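Local coordinates for protein L-lactate dehydrogenase (Trichomonas vaginalis, PDB 4UUN) that probably catalyses the NADH-dependent interconversion of pyruvate and L-lactate, as a dimeric dehydrogenase closely related to the malate dehydrogenases, at residues A4-I9 with Y36-D41; A83-S88 with V123-I128; A13-Y18 with T239-P244; S152-L157 with K246-H251. All blocks are in the same frame, centred on the assembly; numbering follows the deposited sequence.

Interaction 1 (A4-I9 with Y36-D41); sequences AAHVLI and YLHLLD. With NAI (1,4-dihydronicotinamide adenine dinucleotide), chain D.
H6 and Y36 meet with their rings tilted by 26° but slid apart, and Y36 CB stands over the H6 imidazole, 3.7 Å from its centroid, as a CH-pi contact. H38, on the same side, is turned differently: its ring meets the H6 ring rim to rim, and H6 ND1 and H38 NE2 share a hydrogen bond of 2.9 Å. With both CG atoms beside the backbone N (chi1 -72° and -62°), the H38 ring reaches back along its strand while the H6 ring swings across toward it. The face carrying V7, I9, L37 and L39 is apolar, as suits a face buried under a helix, with I9 CD1 alongside L39 CD2 at 4.1 Å. Just past strand 35-40, D41 uses both carboxylate oxygens on the adenosine ribose, OD2 taking NAI O3B at 2.6 Å, the usual acidic role in Rossmann folds. These parallel strands belong to one beta-alpha-beta unit: V7, I9 and L37 pack on helix 15-25, L8 and L40 on helix 73-77, and strand 64-70 flanks 35-40.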
# COMPACT_ATOMS: atom_id res chain seq x y z
N ALA B 4 0.26 22.57 0.72
CA ALA B 4 0.57 21.15 0.63
C ALA B 4 2.07 20.92 0.76
O ALA B 4 2.88 21.75 0.34
CB ALA B 4 0.07 20.58 -0.68
N ALA B 5 2.44 19.79 1.36
CA ALA B 5 3.84 19.38 1.41
C ALA B 5 4.23 18.77 0.07
O ALA B 5 3.50 17.94 -0.49
CB ALA B 5 4.06 18.39 2.54
N HIS B 6 5.38 19.18 -0.46
CA HIS B 6 5.87 18.64 -1.72
C HIS B 6 6.84 17.49 -1.48
O HIS B 6 7.87 17.65 -0.82
CB HIS B 6 6.47 19.76 -2.57
CG HIS B 6 5.44 20.68 -3.15
ND1 HIS B 6 5.18 20.76 -4.50
CD2 HIS B 6 4.56 21.52 -2.55
CE1 HIS B 6 4.20 21.62 -4.71
NE2 HIS B 6 3.81 22.10 -3.54
N VAL B 7 6.49 16.33 -2.02
CA VAL B 7 7.19 15.07 -1.75
C VAL B 7 7.71 14.46 -3.04
O VAL B 7 6.93 14.17 -3.95
CB VAL B 7 6.21 14.05 -1.10
CG1 VAL B 7 6.91 12.70 -0.84
CG2 VAL B 7 5.62 14.61 0.19
N LEU B 8 9.02 14.27 -3.13
CA LEU B 8 9.66 13.62 -4.28
C LEU B 8 9.85 12.12 -4.07
O LEU B 8 10.32 11.69 -3.01
CB LEU B 8 11.02 14.26 -4.57
CG LEU B 8 11.92 13.55 -5.60
CD1 LEU B 8 11.31 13.55 -6.99
CD2 LEU B 8 13.30 14.20 -5.62
N ILE B 9 9.50 11.34 -5.09
CA ILE B 9 9.85 9.93 -5.18
C ILE B 9 10.60 9.69 -6.50
O ILE B 9 10.03 9.90 -7.57
CB ILE B 9 8.60 9.02 -5.15
CG1 ILE B 9 7.76 9.27 -3.89
CG2 ILE B 9 8.99 7.55 -5.22
CD1 ILE B 9 6.36 8.62 -3.95
N TYR B 36 1.65 17.12 -2.37
CA TYR B 36 1.84 17.24 -3.81
C TYR B 36 3.03 16.35 -4.19
O TYR B 36 4.15 16.56 -3.72
CB TYR B 36 2.09 18.70 -4.19
CG TYR B 36 2.19 18.93 -5.69
CD1 TYR B 36 3.36 18.62 -6.38
CD2 TYR B 36 1.13 19.45 -6.41
CE1 TYR B 36 3.46 18.82 -7.73
CE2 TYR B 36 1.22 19.66 -7.77
CZ TYR B 36 2.39 19.34 -8.43
OH TYR B 36 2.50 19.55 -9.79
N LEU B 37 2.78 15.35 -5.03
CA LEU B 37 3.81 14.38 -5.37
C LEU B 37 4.61 14.76 -6.61
O LEU B 37 4.04 15.02 -7.67
CB LEU B 37 3.18 13.00 -5.58
CG LEU B 37 2.43 12.40 -4.38
CD1 LEU B 37 1.78 11.07 -4.78
CD2 LEU B 37 3.36 12.21 -3.19
N HIS B 38 5.93 14.78 -6.46
CA HIS B 38 6.83 14.88 -7.61
C HIS B 38 7.32 13.47 -7.91
O HIS B 38 7.96 12.83 -7.07
CB HIS B 38 8.03 15.78 -7.29
CG HIS B 38 7.65 17.19 -6.98
ND1 HIS B 38 8.07 18.26 -7.74
CD2 HIS B 38 6.89 17.71 -5.98
CE1 HIS B 38 7.58 19.37 -7.23
NE2 HIS B 38 6.86 19.07 -6.16
N LEU B 39 7.01 12.99 -9.11
CA LEU B 39 7.26 11.60 -9.47
C LEU B 39 8.27 11.53 -10.62
O LEU B 39 7.95 11.86 -11.76
CB LEU B 39 5.92 10.95 -9.85
CG LEU B 39 4.85 10.98 -8.75
CD1 LEU B 39 3.49 10.57 -9.31
CD2 LEU B 39 5.21 10.10 -7.56
N LEU B 40 9.50 11.13 -10.29
CA LEU B 40 10.61 11.12 -11.25
C LEU B 40 10.99 9.72 -11.70
O LEU B 40 11.18 8.82 -10.88
CB LEU B 40 11.85 11.79 -10.63
CG LEU B 40 13.12 11.88 -11.49
CD1 LEU B 40 12.92 12.80 -12.69
CD2 LEU B 40 14.32 12.33 -10.68
N ASP B 41 11.10 9.53 -13.01
CA ASP B 41 11.69 8.29 -13.53
C ASP B 41 12.39 8.58 -14.86
O ASP B 41 12.59 9.74 -15.22
CB ASP B 41 10.63 7.19 -13.66
CG ASP B 41 11.20 5.80 -13.42
OD1 ASP B 41 12.24 5.47 -14.03
OD2 ASP B 41 10.63 5.03 -12.60
PA NAI D . 12.29 -1.50 -9.70
O1A NAI D . 13.31 -2.05 -10.67
O2A NAI D . 10.89 -2.08 -9.65
O5B NAI D . 12.16 0.09 -9.93
C5B NAI D . 13.28 0.97 -9.96
C4B NAI D . 12.89 2.23 -10.71
O4B NAI D . 13.96 3.17 -10.75
C3B NAI D . 12.51 1.96 -12.16
O3B NAI D . 11.21 2.50 -12.42
C2B NAI D . 13.58 2.65 -13.00
O2B NAI D . 13.11 3.14 -14.26
C1B NAI D . 13.98 3.76 -12.05
N9A NAI D . 15.28 4.42 -12.32
C8A NAI D . 16.45 3.86 -12.72
N7A NAI D . 17.41 4.82 -12.84
C5A NAI D . 16.86 6.01 -12.52
C6A NAI D . 17.30 7.42 -12.43
N6A NAI D . 18.57 7.78 -12.72
N1A NAI D . 16.38 8.35 -12.04
C2A NAI D . 15.10 8.02 -11.73
N3A NAI D . 14.64 6.75 -11.80
C4A NAI D . 15.45 5.73 -12.18
O3 NAI D . 12.92 -1.60 -8.22
PN NAI D . 12.31 -1.54 -6.73
O1N NAI D . 11.87 -2.93 -6.33
O2N NAI D . 11.35 -0.38 -6.67
O5D NAI D . 13.62 -1.17 -5.87
C5D NAI D . 14.30 0.04 -6.16
C4D NAI D . 15.59 0.14 -5.34
O4D NAI D . 15.35 0.16 -3.93
C3D NAI D . 16.51 -1.03 -5.59
O3D NAI D . 17.30 -0.82 -6.77
C2D NAI D . 17.34 -1.08 -4.32
O2D NAI D . 18.55 -0.37 -4.55
C1D NAI D . 16.52 -0.34 -3.27
N1N NAI D . 16.17 -1.14 -2.07
C2N NAI D . 16.51 -0.65 -0.88
C3N NAI D . 16.25 -1.29 0.33
C7N NAI D . 16.65 -0.69 1.66
O7N NAI D . 16.15 -0.94 2.75
N7N NAI D . 17.66 0.22 1.69
C4N NAI D . 15.52 -2.61 0.32
C5N NAI D . 15.19 -3.05 -1.04
C6N NAI D . 15.52 -2.31 -2.17

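Interaction 2 (A83-S88 with V123-I128); sequences AFLVAS and VKVLVI. With NAI (1,4-dihydronicotinamide adenine dinucleotide), chain D.
L126 N donates to A83 O at 2.9 Å, one of four backbone bonds that join strands 82-85 and 124-127 as parallel neighbours in the Rossmann sheet, helix 97-118 making the crossover between them. L85 N returns a bond to L126 O, and I128 N bonds to L85 O, where both chains leave the sheet. The side chains sort by face. L85 lies across the two valines of the other strand: its CD1 presses on V125 CG1 at 3.5 Å, tighter than usual, and touches V127 CG2 at 4.1 Å. Branched and apolar residues suit this face because helix 97-118 covers it. On the opposite face the F84 ring turns its edge to I128 CD1 at 4.1 Å, while L126 CD2 approaches the ring obliquely. I128 and V86 run side by side, pointing the same way. I128 CG1 stands beside its backbone N (chi1 -65°), a torsion that carries CD1 back to F84 and V86, while CG2 faces the nicotinamide at NAI C2N, 3.6 Å away. Past the strand ends the chains serve the cofactor: A87, with just a methyl group, fits against the adenine, and S88 OG accepts a hydrogen bond from NAI O2D. I128 O receives the carboxamide N7N of NAI at 3.2 Å.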
# COMPACT_ATOMS: atom_id res chain seq x y z
N ALA B 83 12.20 13.91 0.29
CA ALA B 83 12.48 13.07 -0.86
C ALA B 83 12.76 11.63 -0.46
O ALA B 83 13.46 11.37 0.53
CB ALA B 83 13.65 13.62 -1.64
N PHE B 84 12.21 10.71 -1.25
CA PHE B 84 12.50 9.30 -1.14
C PHE B 84 13.35 8.93 -2.35
O PHE B 84 12.83 8.78 -3.46
CB PHE B 84 11.20 8.48 -1.12
CG PHE B 84 10.33 8.73 0.10
CD1 PHE B 84 9.46 9.81 0.14
CD2 PHE B 84 10.38 7.88 1.19
CE1 PHE B 84 8.67 10.03 1.25
CE2 PHE B 84 9.59 8.09 2.30
CZ PHE B 84 8.74 9.16 2.34
N LEU B 85 14.66 8.82 -2.15
CA LEU B 85 15.57 8.50 -3.25
C LEU B 85 15.67 6.99 -3.41
O LEU B 85 16.57 6.34 -2.86
CB LEU B 85 16.95 9.11 -3.02
CG LEU B 85 16.99 10.63 -2.79
CD1 LEU B 85 18.44 11.10 -2.71
CD2 LEU B 85 16.25 11.38 -3.89
N VAL B 86 14.74 6.45 -4.19
CA VAL B 86 14.59 5.02 -4.37
C VAL B 86 15.43 4.52 -5.55
O VAL B 86 16.02 3.44 -5.49
CB VAL B 86 13.10 4.67 -4.62
CG1 VAL B 86 12.93 3.19 -4.90
CG2 VAL B 86 12.26 5.10 -3.42
N ALA B 87 15.49 5.31 -6.61
CA ALA B 87 16.21 4.92 -7.81
C ALA B 87 17.71 4.74 -7.56
O ALA B 87 18.32 5.52 -6.84
CB ALA B 87 16.01 5.95 -8.90
N SER B 88 18.29 3.71 -8.18
CA SER B 88 19.73 3.51 -8.20
C SER B 88 20.07 2.65 -9.42
O SER B 88 19.18 2.11 -10.07
CB SER B 88 20.18 2.80 -6.93
OG SER B 88 19.57 1.53 -6.85
N VAL B 123 14.73 20.64 3.25
CA VAL B 123 14.42 19.33 2.67
C VAL B 123 15.00 18.16 3.47
O VAL B 123 16.16 18.18 3.90
CB VAL B 123 14.87 19.24 1.19
CG1 VAL B 123 16.39 19.30 1.07
CG2 VAL B 123 14.32 17.98 0.53
N LYS B 124 14.17 17.14 3.69
CA LYS B 124 14.59 15.91 4.34
C LYS B 124 14.71 14.77 3.33
O LYS B 124 13.71 14.29 2.76
CB LYS B 124 13.63 15.56 5.48
CG LYS B 124 13.69 16.56 6.62
CD LYS B 124 12.83 16.18 7.82
CE LYS B 124 13.29 16.95 9.06
NZ LYS B 124 12.47 16.70 10.27
N VAL B 125 15.95 14.36 3.11
CA VAL B 125 16.30 13.44 2.04
C VAL B 125 16.58 12.05 2.62
O VAL B 125 17.58 11.85 3.31
CB VAL B 125 17.54 13.94 1.28
CG1 VAL B 125 17.87 13.02 0.11
CG2 VAL B 125 17.34 15.37 0.80
N LEU B 126 15.70 11.10 2.31
CA LEU B 126 15.88 9.71 2.71
C LEU B 126 16.43 8.86 1.57
O LEU B 126 15.76 8.66 0.55
CB LEU B 126 14.55 9.13 3.19
CG LEU B 126 14.56 7.64 3.56
CD1 LEU B 126 15.68 7.32 4.59
CD2 LEU B 126 13.19 7.25 4.10
N VAL B 127 17.64 8.35 1.74
CA VAL B 127 18.30 7.55 0.71
C VAL B 127 18.01 6.06 0.90
O VAL B 127 18.31 5.47 1.95
CB VAL B 127 19.81 7.80 0.70
CG1 VAL B 127 20.48 7.02 -0.43
CG2 VAL B 127 20.07 9.28 0.54
N ILE B 128 17.43 5.47 -0.14
CA ILE B 128 16.95 4.10 -0.09
C ILE B 128 17.71 3.24 -1.10
O ILE B 128 18.14 2.15 -0.77
CB ILE B 128 15.43 4.05 -0.36
CG1 ILE B 128 14.69 4.76 0.79
CG2 ILE B 128 14.95 2.62 -0.50
CD1 ILE B 128 13.21 5.04 0.51
PA NAI D . 12.29 -1.50 -9.70
O1A NAI D . 13.31 -2.05 -10.67
O2A NAI D . 10.89 -2.08 -9.65
O5B NAI D . 12.16 0.09 -9.93
C5B NAI D . 13.28 0.97 -9.96
C4B NAI D . 12.89 2.23 -10.71
O4B NAI D . 13.96 3.17 -10.75
C3B NAI D . 12.51 1.96 -12.16
O3B NAI D . 11.21 2.50 -12.42
C2B NAI D . 13.58 2.65 -13.00
O2B NAI D . 13.11 3.14 -14.26
C1B NAI D . 13.98 3.76 -12.05
N9A NAI D . 15.28 4.42 -12.32
C8A NAI D . 16.45 3.86 -12.72
N7A NAI D . 17.41 4.82 -12.84
C5A NAI D . 16.86 6.01 -12.52
C6A NAI D . 17.30 7.42 -12.43
N6A NAI D . 18.57 7.78 -12.72
N1A NAI D . 16.38 8.35 -12.04
C2A NAI D . 15.10 8.02 -11.73
N3A NAI D . 14.64 6.75 -11.80
C4A NAI D . 15.45 5.73 -12.18
O3 NAI D . 12.92 -1.60 -8.22
PN NAI D . 12.31 -1.54 -6.73
O1N NAI D . 11.87 -2.93 -6.33
O2N NAI D . 11.35 -0.38 -6.67
O5D NAI D . 13.62 -1.17 -5.87
C5D NAI D . 14.30 0.04 -6.16
C4D NAI D . 15.59 0.14 -5.34
O4D NAI D . 15.35 0.16 -3.93
C3D NAI D . 16.51 -1.03 -5.59
O3D NAI D . 17.30 -0.82 -6.77
C2D NAI D . 17.34 -1.08 -4.32
O2D NAI D . 18.55 -0.37 -4.55
C1D NAI D . 16.52 -0.34 -3.27
N1N NAI D . 16.17 -1.14 -2.07
C2N NAI D . 16.51 -0.65 -0.88
C3N NAI D . 16.25 -1.29 0.33
C7N NAI D . 16.65 -0.69 1.66
O7N NAI D . 16.15 -0.94 2.75
N7N NAI D . 17.66 0.22 1.69
C4N NAI D . 15.52 -2.61 0.32
C5N NAI D . 15.19 -3.05 -1.04
C6N NAI D . 15.52 -2.31 -2.17

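Interaction 3 (A13-Y18 with T239-P244); sequences AGQIGY and TSAASP. With NAI (1,4-dihydronicotinamide adenine dinucleotide), chain D.
The carboxamide of Q15 has A241 CB over one face, 4.0 Å from Q15 CD, while its NE2 end is drawn to NAI O1N at 3.0 Å and more weakly to T239 O; its OE1 is held by R236. This is the glycine-rich dinucleotide-binding turn of a Rossmann fold, closed here by the start of helix 242-257 from the C-terminal domain. G14, the N-cap residue, has no side chain to meet the nearby O5B of the cofactor. Beyond it the first turn of helix 15-25 presents backbone N-H groups to the pyrophosphate: Q15 N binds NAI O2A at 3.1 Å and I16 N binds NAI O2N at 3.2 Å, where the helix end probably helps offset the negative charge. The dimer interface adjoins, since Y18 OH bonds A242 N of the second subunit. P244 brings CB to the C4N rim of the nicotinamide, above its plane and 3.9 Å from NAI C4N. Beside it, I16 CD1 rests on P244 CG at 3.8 Å.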
# COMPACT_ATOMS: atom_id res chain seq x y z
N ALA B 13 8.18 4.84 -10.96
CA ALA B 13 7.38 3.87 -11.71
C ALA B 13 7.67 2.41 -11.34
O ALA B 13 7.04 1.50 -11.87
CB ALA B 13 7.58 4.07 -13.19
N GLY B 14 8.62 2.18 -10.44
CA GLY B 14 8.95 0.83 -10.02
C GLY B 14 7.99 0.32 -8.96
O GLY B 14 7.02 0.99 -8.63
N GLN B 15 8.28 -0.87 -8.42
CA GLN B 15 7.44 -1.51 -7.41
C GLN B 15 7.26 -0.65 -6.17
O GLN B 15 6.15 -0.45 -5.67
CB GLN B 15 8.07 -2.82 -6.94
CG GLN B 15 8.10 -3.95 -7.95
CD GLN B 15 8.66 -5.23 -7.33
OE1 GLN B 15 7.99 -6.25 -7.28
NE2 GLN B 15 9.90 -5.16 -6.85
N ILE B 16 8.38 -0.17 -5.64
CA ILE B 16 8.35 0.60 -4.41
C ILE B 16 7.61 1.93 -4.62
O ILE B 16 6.78 2.31 -3.79
CB ILE B 16 9.78 0.81 -3.88
CG1 ILE B 16 10.29 -0.50 -3.26
CG2 ILE B 16 9.83 1.93 -2.85
CD1 ILE B 16 11.78 -0.49 -2.89
N GLY B 17 7.91 2.61 -5.73
CA GLY B 17 7.27 3.88 -6.03
C GLY B 17 5.76 3.76 -6.12
O GLY B 17 5.02 4.65 -5.67
N TYR B 18 5.30 2.66 -6.70
CA TYR B 18 3.88 2.42 -6.93
C TYR B 18 3.15 2.39 -5.59
O TYR B 18 2.14 3.06 -5.39
CB TYR B 18 3.72 1.10 -7.69
CG TYR B 18 2.31 0.67 -7.99
CD1 TYR B 18 1.58 1.24 -9.04
CD2 TYR B 18 1.71 -0.34 -7.26
CE1 TYR B 18 0.29 0.82 -9.32
CE2 TYR B 18 0.42 -0.76 -7.54
CZ TYR B 18 -0.28 -0.18 -8.57
OH TYR B 18 -1.55 -0.62 -8.84
N THR B 239 12.13 -8.89 -6.08
CA THR B 239 12.60 -8.49 -4.76
C THR B 239 11.46 -7.85 -3.96
O THR B 239 10.39 -7.57 -4.50
CB THR B 239 13.78 -7.51 -4.84
OG1 THR B 239 13.40 -6.37 -5.62
CG2 THR B 239 14.99 -8.19 -5.46
N SER B 240 11.71 -7.63 -2.67
CA SER B 240 10.71 -7.05 -1.78
C SER B 240 10.25 -5.69 -2.27
O SER B 240 11.00 -5.00 -2.98
CB SER B 240 11.30 -6.91 -0.36
OG SER B 240 12.43 -6.06 -0.35
N ALA B 241 9.04 -5.29 -1.90
CA ALA B 241 8.49 -4.00 -2.30
C ALA B 241 7.66 -3.37 -1.18
O ALA B 241 7.92 -2.25 -0.75
CB ALA B 241 7.66 -4.16 -3.57
N ALA B 242 6.65 -4.10 -0.71
CA ALA B 242 5.81 -3.59 0.36
C ALA B 242 6.60 -3.35 1.65
O ALA B 242 6.40 -2.33 2.32
CB ALA B 242 4.64 -4.54 0.62
N SER B 243 7.52 -4.25 1.99
CA SER B 243 8.22 -4.14 3.28
C SER B 243 9.28 -3.01 3.32
O SER B 243 9.40 -2.33 4.33
CB SER B 243 8.79 -5.49 3.74
OG SER B 243 9.61 -6.12 2.78
N PRO B 244 10.03 -2.79 2.22
CA PRO B 244 10.86 -1.58 2.27
C PRO B 244 10.04 -0.29 2.25
O PRO B 244 10.46 0.71 2.84
CB PRO B 244 11.75 -1.69 1.03
CG PRO B 244 11.10 -2.73 0.16
CD PRO B 244 10.37 -3.65 1.07
PA NAI D . 12.29 -1.50 -9.70
O1A NAI D . 13.31 -2.05 -10.67
O2A NAI D . 10.89 -2.08 -9.65
O5B NAI D . 12.16 0.09 -9.93
C5B NAI D . 13.28 0.97 -9.96
C4B NAI D . 12.89 2.23 -10.71
O4B NAI D . 13.96 3.17 -10.75
C3B NAI D . 12.51 1.96 -12.16
O3B NAI D . 11.21 2.50 -12.42
C2B NAI D . 13.58 2.65 -13.00
O2B NAI D . 13.11 3.14 -14.26
C1B NAI D . 13.98 3.76 -12.05
N9A NAI D . 15.28 4.42 -12.32
C8A NAI D . 16.45 3.86 -12.72
N7A NAI D . 17.41 4.82 -12.84
C5A NAI D . 16.86 6.01 -12.52
C6A NAI D . 17.30 7.42 -12.43
N6A NAI D . 18.57 7.78 -12.72
N1A NAI D . 16.38 8.35 -12.04
C2A NAI D . 15.10 8.02 -11.73
N3A NAI D . 14.64 6.75 -11.80
C4A NAI D . 15.45 5.73 -12.18
O3 NAI D . 12.92 -1.60 -8.22
PN NAI D . 12.31 -1.54 -6.73
O1N NAI D . 11.87 -2.93 -6.33
O2N NAI D . 11.35 -0.38 -6.67
O5D NAI D . 13.62 -1.17 -5.87
C5D NAI D . 14.30 0.04 -6.16
C4D NAI D . 15.59 0.14 -5.34
O4D NAI D . 15.35 0.16 -3.93
C3D NAI D . 16.51 -1.03 -5.59
O3D NAI D . 17.30 -0.82 -6.77
C2D NAI D . 17.34 -1.08 -4.32
O2D NAI D . 18.55 -0.37 -4.55
C1D NAI D . 16.52 -0.34 -3.27
N1N NAI D . 16.17 -1.14 -2.07
C2N NAI D . 16.51 -0.65 -0.88
C3N NAI D . 16.25 -1.29 0.33
C7N NAI D . 16.65 -0.69 1.66
O7N NAI D . 16.15 -0.94 2.75
N7N NAI D . 17.66 0.22 1.69
C4N NAI D . 15.52 -2.61 0.32
C5N NAI D . 15.19 -3.05 -1.04
C6N NAI D . 15.52 -2.31 -2.17

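Interaction 4 (S152-L157 with K246-H251); sequences SSLSML and KAAIQH. With NAI (1,4-dihydronicotinamide adenine dinucleotide), chain D.
S152 meets the rim of H251: its OG lies near the plane of the imidazole, 3.0 Å from H251 CE1. With its hydroxyl between the backbone N and the carbonyl carbon (chi1 62°), the side chain that points to helix 242-257 puts OG at the ring rim, where a small residue fits. S153 turns its side chain away and brings only its carbonyl oxygen obliquely to the H251 ring. L154 packs on helix 242-257 between A247, A248 and H251. L154 and H251 run alongside one another with opposite headings, CD1 of the leucine lying against H251 CB at 3.8 Å and against A247 O, while CD2 reaches A248 CB at 4.1 Å and nears the carboxamide oxygen of the NADH. M156, at the start of helix 156-170, folds back on itself beyond CG and lays CE over the face of the Q250 amide, 3.7 Å from Q250 OE1. That oxygen also receives K246 NZ at 2.9 Å and N160 ND2, which should hold the amide steady; K246 NZ also bonds C59 O of the second subunit. L157 N comes within 3.6 Å of A247 CB, where alanine suits the close helix approach. The contact joins the sheet's last strand and the following helix to helix 242-257 beside the nicotinamide. Its leucine, methionine and alanine part relies on fit, while S152 OG and S153 O give the H251 ring polar surroundings.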
# COMPACT_ATOMS: atom_id res chain seq x y z
N SER B 152 19.62 11.30 5.42
CA SER B 152 19.70 10.03 6.15
C SER B 152 19.50 8.86 5.20
O SER B 152 19.08 9.05 4.06
CB SER B 152 18.68 9.99 7.29
OG SER B 152 17.35 10.07 6.80
N SER B 153 19.81 7.64 5.67
CA SER B 153 19.64 6.44 4.85
C SER B 153 18.81 5.43 5.62
O SER B 153 18.71 5.50 6.85
CB SER B 153 20.99 5.85 4.41
OG SER B 153 21.78 5.41 5.50
N LEU B 154 18.21 4.50 4.89
CA LEU B 154 17.19 3.62 5.46
C LEU B 154 17.76 2.31 5.96
O LEU B 154 18.23 1.50 5.17
CB LEU B 154 16.13 3.32 4.39
CG LEU B 154 14.95 2.47 4.86
CD1 LEU B 154 14.16 3.21 5.91
CD2 LEU B 154 14.05 2.08 3.67
N SER B 155 17.70 2.07 7.26
CA SER B 155 18.10 0.79 7.84
C SER B 155 16.96 0.10 8.59
O SER B 155 17.14 -0.99 9.15
CB SER B 155 19.31 0.98 8.75
OG SER B 155 19.05 1.96 9.73
N MET B 156 15.78 0.71 8.58
CA MET B 156 14.65 0.20 9.34
C MET B 156 14.08 -1.13 8.82
O MET B 156 13.47 -1.88 9.58
CB MET B 156 13.53 1.26 9.43
CG MET B 156 13.61 2.18 10.66
SD MET B 156 13.69 1.33 12.26
CE MET B 156 12.09 0.51 12.27
N LEU B 157 14.27 -1.43 7.53
CA LEU B 157 13.83 -2.72 7.00
C LEU B 157 14.53 -3.83 7.76
O LEU B 157 13.91 -4.80 8.20
CB LEU B 157 14.13 -2.84 5.51
CG LEU B 157 13.83 -4.19 4.85
CD1 LEU B 157 12.40 -4.67 5.12
CD2 LEU B 157 14.07 -4.09 3.34
N LYS B 246 7.10 0.17 3.72
CA LYS B 246 6.63 0.31 5.08
C LYS B 246 7.71 0.95 5.94
O LYS B 246 7.45 1.86 6.72
CB LYS B 246 6.25 -1.08 5.64
CG LYS B 246 5.53 -1.06 6.98
CD LYS B 246 6.48 -1.07 8.17
CE LYS B 246 5.72 -1.04 9.48
NZ LYS B 246 6.63 -1.17 10.65
N ALA B 247 8.93 0.45 5.79
CA ALA B 247 10.06 0.96 6.56
C ALA B 247 10.38 2.40 6.17
O ALA B 247 10.70 3.23 7.04
CB ALA B 247 11.26 0.05 6.34
N ALA B 248 10.28 2.71 4.88
CA ALA B 248 10.59 4.06 4.39
C ALA B 248 9.63 5.10 4.97
O ALA B 248 10.05 6.17 5.40
CB ALA B 248 10.56 4.09 2.87
N ILE B 249 8.34 4.79 4.94
CA ILE B 249 7.32 5.68 5.48
C ILE B 249 7.50 5.85 6.98
O ILE B 249 7.37 6.94 7.52
CB ILE B 249 5.91 5.14 5.14
CG1 ILE B 249 5.62 5.37 3.65
CG2 ILE B 249 4.84 5.80 6.00
CD1 ILE B 249 4.34 4.74 3.15
N GLN B 250 7.82 4.75 7.65
CA GLN B 250 8.05 4.75 9.10
C GLN B 250 9.22 5.69 9.47
O GLN B 250 9.11 6.50 10.39
CB GLN B 250 8.31 3.32 9.57
CG GLN B 250 8.57 3.17 11.04
CD GLN B 250 8.56 1.72 11.48
OE1 GLN B 250 8.75 0.80 10.67
NE2 GLN B 250 8.36 1.49 12.77
N HIS B 251 10.31 5.59 8.72
CA HIS B 251 11.50 6.43 8.91
C HIS B 251 11.15 7.91 8.70
O HIS B 251 11.39 8.75 9.56
CB HIS B 251 12.58 5.96 7.93
CG HIS B 251 13.89 6.67 8.06
ND1 HIS B 251 14.03 8.04 7.95
CD2 HIS B 251 15.14 6.19 8.25
CE1 HIS B 251 15.30 8.37 8.08
NE2 HIS B 251 16.00 7.26 8.27
PA NAI D . 12.29 -1.50 -9.70
O1A NAI D . 13.31 -2.05 -10.67
O2A NAI D . 10.89 -2.08 -9.65
O5B NAI D . 12.16 0.09 -9.93
C5B NAI D . 13.28 0.97 -9.96
C4B NAI D . 12.89 2.23 -10.71
O4B NAI D . 13.96 3.17 -10.75
C3B NAI D . 12.51 1.96 -12.16
O3B NAI D . 11.21 2.50 -12.42
C2B NAI D . 13.58 2.65 -13.00
O2B NAI D . 13.11 3.14 -14.26
C1B NAI D . 13.98 3.76 -12.05
N9A NAI D . 15.28 4.42 -12.32
C8A NAI D . 16.45 3.86 -12.72
N7A NAI D . 17.41 4.82 -12.84
C5A NAI D . 16.86 6.01 -12.52
C6A NAI D . 17.30 7.42 -12.43
N6A NAI D . 18.57 7.78 -12.72
N1A NAI D . 16.38 8.35 -12.04
C2A NAI D . 15.10 8.02 -11.73
N3A NAI D . 14.64 6.75 -11.80
C4A NAI D . 15.45 5.73 -12.18
O3 NAI D . 12.92 -1.60 -8.22
PN NAI D . 12.31 -1.54 -6.73
O1N NAI D . 11.87 -2.93 -6.33
O2N NAI D . 11.35 -0.38 -6.67
O5D NAI D . 13.62 -1.17 -5.87
C5D NAI D . 14.30 0.04 -6.16
C4D NAI D . 15.59 0.14 -5.34
O4D NAI D . 15.35 0.16 -3.93
C3D NAI D . 16.51 -1.03 -5.59
O3D NAI D . 17.30 -0.82 -6.77
C2D NAI D . 17.34 -1.08 -4.32
O2D NAI D . 18.55 -0.37 -4.55
C1D NAI D . 16.52 -0.34 -3.27
N1N NAI D . 16.17 -1.14 -2.07
C2N NAI D . 16.51 -0.65 -0.88
C3N NAI D . 16.25 -1.29 0.33
C7N NAI D . 16.65 -0.69 1.66
O7N NAI D . 16.15 -0.94 2.75
N7N NAI D . 17.66 0.22 1.69
C4N NAI D . 15.52 -2.61 0.32
C5N NAI D . 15.19 -3.05 -1.04
C6N NAI D . 15.52 -2.31 -2.17

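How the interactions relate
The four contacts surround one NADH. Interactions 1 and 2, centres 11 Å apart, are neighbouring pairs in the six-stranded parallel sheet, joined where strand 5-10 meets strand 82-85; strand 124-127 then bonds to 151-153, bringing in interaction 4, 10 Å from interaction 2. Along the chain, interaction 1 closes before interaction 2 opens, while interaction 3 spans both interaction 2 and the start of interaction 4, whose segments alternate with its own. Interactions 3 and 4 share helix 242-257, whose start meets the second subunit, whose first turn lies by the nicotinamide and which then runs on past I128 and L154. The cofactor is thus bound between the C-terminal ends of the sheet strands and a helix of the C-terminal domain.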